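Local coordinates for ESX-1 secretion system protein EccA1 (Mycobacterium tuberculosis, PDB 4F3V) that forms the N-terminal domain of a probable ATPase of the ESX-1 type VII secretion system that may power export of virulence factors, at residues 44-48 with 49-53. Sequence-based numbering, arbitrary orientation.
Sequences IGRIR and CGDTD
The guanidinium of Arg46 meets the carboxylate of Asp51 edge-on, with OD2 lying in the guanidinium plane; the two flat groups are turned 33° against each other. Both nitrogens on that edge converge on the single oxygen: Arg46 NE reaches Asp51 OD2 at 2.9 Å, nearly along the C-O bond, and Arg46 NH2 reaches Asp51 OD2 at 3.0 Å on its syn side but tilted out of the carboxylate plane. A bend at chi3 (58°) in the otherwise extended arginine chain turns this edge onto the aspartate, which, with CG anti to its backbone N, runs alongside the arginine in the same direction. A water at the same guanidinium edge accepts weakly from Arg46 NH2 and donates to Asp51 OD1 at 2.8 Å. That second oxygen also takes the backbone N of Asp53, 3.2 Å from Asp51 OD1, closing an Asx turn. One carboxylate thus ties the last helical turn to the following loop.

The helix itself ends in a Schellman motif: Asp51 N bonds to Arg46 O at 3.0 Å, and Gly50 N to Ile47 O at 3.0 Å. Gly50 supplies the positive phi (96°) of the C-prime position, which turns the chain out of the helix. Cys49 N still makes a helical bond to Gly45 O at 3.1 Å, and the CA-H of Ile47 points at the buried Asp51 O.

Within this N-terminal domain of EccA1, the motif links helix 40-48 to helix 54-62, whose N-cap is Asp53, its OD1 accepting from Val55 N. Thr56 on that second helix bonds to Asp51 OD2, while the Arg46 side chain packs against Leu26, Phe29 and Thr30 of helix 22-35, its NH1 bonded to Thr33 OG1, and Arg48 pairs with Glu22 at the start of the same helix.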
ATOM      1  N   ILE A  44      10.486   0.126 -14.322  1.00 15.14           N
ATOM      2  CA  ILE A  44       9.028   0.060 -14.308  1.00 15.43           C
ATOM      3  C   ILE A  44       8.520  -1.091 -15.216  1.00 15.68           C
ATOM      4  O   ILE A  44       7.562  -1.778 -14.888  1.00 16.11           O
ATOM      5  CB  ILE A  44       8.408   1.436 -14.686  1.00 14.75           C
ATOM      6  CG1 ILE A  44       8.796   2.475 -13.603  1.00 15.58           C
ATOM      7  CG2 ILE A  44       6.891   1.344 -14.844  1.00 14.85           C
ATOM      8  CD1 ILE A  44       8.514   3.925 -13.994  1.00 15.38           C
ATOM      9  N   GLY A  45       9.152  -1.271 -16.360  1.00 15.50           N
ATOM     10  CA  GLY A  45       8.852  -2.421 -17.238  1.00 16.00           C
ATOM     11  C   GLY A  45       9.014  -3.739 -16.493  1.00 17.00           C
ATOM     12  O   GLY A  45       8.170  -4.632 -16.608  1.00 17.72           O
ATOM     13  N   ARG A  46      10.074  -3.858 -15.690  1.00 17.24           N
ATOM     14  CA  ARG A  46      10.294  -5.081 -14.901  1.00 18.33           C
ATOM     15  C   ARG A  46       9.152  -5.314 -13.912  1.00 19.01           C
ATOM     16  O   ARG A  46       8.663  -6.458 -13.767  1.00 19.37           O
ATOM     17  CB  ARG A  46      11.632  -5.054 -14.177  1.00 18.64           C
ATOM     18  CG  ARG A  46      12.822  -5.196 -15.117  1.00 19.19           C
ATOM     19  CD  ARG A  46      14.152  -4.980 -14.423  1.00 19.92           C
ATOM     20  NE  ARG A  46      14.362  -5.907 -13.316  1.00 21.48           N
ATOM     21  CZ  ARG A  46      15.551  -6.336 -12.877  1.00 22.53           C
ATOM     22  NH1 ARG A  46      16.692  -5.924 -13.424  1.00 22.63           N
ATOM     23  NH2 ARG A  46      15.590  -7.169 -11.856  1.00 23.98           N
ATOM     24  N   ILE A  47       8.720  -4.232 -13.255  1.00 18.50           N
ATOM     25  CA  ILE A  47       7.566  -4.283 -12.347  1.00 19.91           C
ATOM     26  C   ILE A  47       6.328  -4.788 -13.093  1.00 20.22           C
ATOM     27  O   ILE A  47       5.616  -5.661 -12.623  1.00 20.55           O
ATOM     28  CB  ILE A  47       7.265  -2.898 -11.713  1.00 19.54           C
ATOM     29  CG1 ILE A  47       8.401  -2.491 -10.765  1.00 19.83           C
ATOM     30  CG2 ILE A  47       5.935  -2.949 -10.970  1.00 21.12           C
ATOM     31  CD1 ILE A  47       8.274  -1.093 -10.154  1.00 20.26           C
ATOM     32  N   ARG A  48       6.098  -4.238 -14.284  1.00 19.06           N
ATOM     33  CA  ARG A  48       4.982  -4.684 -15.096  1.00 19.72           C
ATOM     34  C   ARG A  48       5.044  -6.199 -15.381  1.00 20.16           C
ATOM     35  O   ARG A  48       3.998  -6.841 -15.511  1.00 20.58           O
ATOM     36  CB  ARG A  48       4.960  -3.902 -16.400  1.00 19.15           C
ATOM     37  CG  ARG A  48       4.061  -4.458 -17.481  1.00 20.06           C
ATOM     38  CD  ARG A  48       2.607  -4.354 -17.105  1.00 21.64           C
ATOM     39  NE  ARG A  48       1.782  -4.801 -18.225  1.00 23.18           N
ATOM     40  CZ  ARG A  48       1.568  -6.070 -18.558  1.00 24.09           C
ATOM     41  NH1 ARG A  48       2.105  -7.063 -17.867  1.00 24.36           N
ATOM     42  NH2 ARG A  48       0.808  -6.342 -19.603  1.00 25.56           N
ATOM     43  N   CYS A  49       6.255  -6.744 -15.508  1.00 20.07           N
ATOM     44  CA  CYS A  49       6.429  -8.175 -15.828  1.00 21.70           C
ATOM     45  C   CYS A  49       6.406  -9.059 -14.593  1.00 23.73           C
ATOM     46  O   CYS A  49       6.700 -10.232 -14.686  1.00 24.65           O
ATOM     47  CB  CYS A  49       7.728  -8.413 -16.602  1.00 21.42           C
ATOM     48  SG  CYS A  49       7.789  -7.593 -18.212  1.00 20.58           S
ATOM     49  N   GLY A  50       6.069  -8.501 -13.435  1.00 24.80           N
ATOM     50  CA  GLY A  50       5.924  -9.287 -12.211  1.00 28.19           C
ATOM     51  C   GLY A  50       7.157  -9.297 -11.330  1.00 29.30           C
ATOM     52  O   GLY A  50       7.232 -10.056 -10.377  1.00 30.29           O
ATOM     53  N   ASP A  51       8.126  -8.438 -11.627  1.00 29.46           N
ATOM     54  CA  ASP A  51       9.288  -8.291 -10.761  1.00 31.38           C
ATOM     55  C   ASP A  51       8.984  -7.222  -9.714  1.00 33.89           C
ATOM     56  O   ASP A  51       9.159  -6.050  -9.970  1.00 34.92           O
ATOM     57  CB  ASP A  51      10.520  -7.869 -11.585  1.00 30.15           C
ATOM     58  CG  ASP A  51      11.736  -7.607 -10.728  1.00 30.73           C
ATOM     59  OD1 ASP A  51      11.730  -8.004  -9.531  1.00 30.99           O
ATOM     60  OD2 ASP A  51      12.700  -7.008 -11.244  1.00 29.00           O
ATOM     61  N   THR A  52       8.532  -7.620  -8.537  1.00 40.13           N
ATOM     62  CA  THR A  52       8.346  -6.660  -7.430  1.00 42.63           C
ATOM     63  C   THR A  52       9.374  -6.858  -6.287  1.00 45.43           C
ATOM     64  O   THR A  52       9.083  -6.565  -5.122  1.00 46.21           O
ATOM     65  CB  THR A  52       6.902  -6.708  -6.877  1.00 45.47           C
ATOM     66  OG1 THR A  52       6.562  -8.059  -6.540  1.00 47.31           O
ATOM     67  CG2 THR A  52       5.908  -6.159  -7.935  1.00 45.67           C
ATOM     68  N   ASP A  53      10.568  -7.360  -6.627  1.00 43.88           N
ATOM     69  CA  ASP A  53      11.748  -7.261  -5.764  1.00 42.89           C
ATOM     70  C   ASP A  53      11.827  -5.828  -5.223  1.00 40.16           C
ATOM     71  O   ASP A  53      11.694  -4.865  -5.992  1.00 36.75           O
ATOM     72  CB  ASP A  53      12.994  -7.572  -6.606  1.00 43.35           C
ATOM     73  CG  ASP A  53      14.307  -7.589  -5.795  1.00 46.68           C
ATOM     74  OD1 ASP A  53      14.482  -6.853  -4.809  1.00 46.80           O
ATOM     75  OD2 ASP A  53      15.206  -8.357  -6.182  1.00 51.11           O
TER
HETATM   76  O   HOH W   1      14.362  -9.032  -9.460  1.00 44.48           O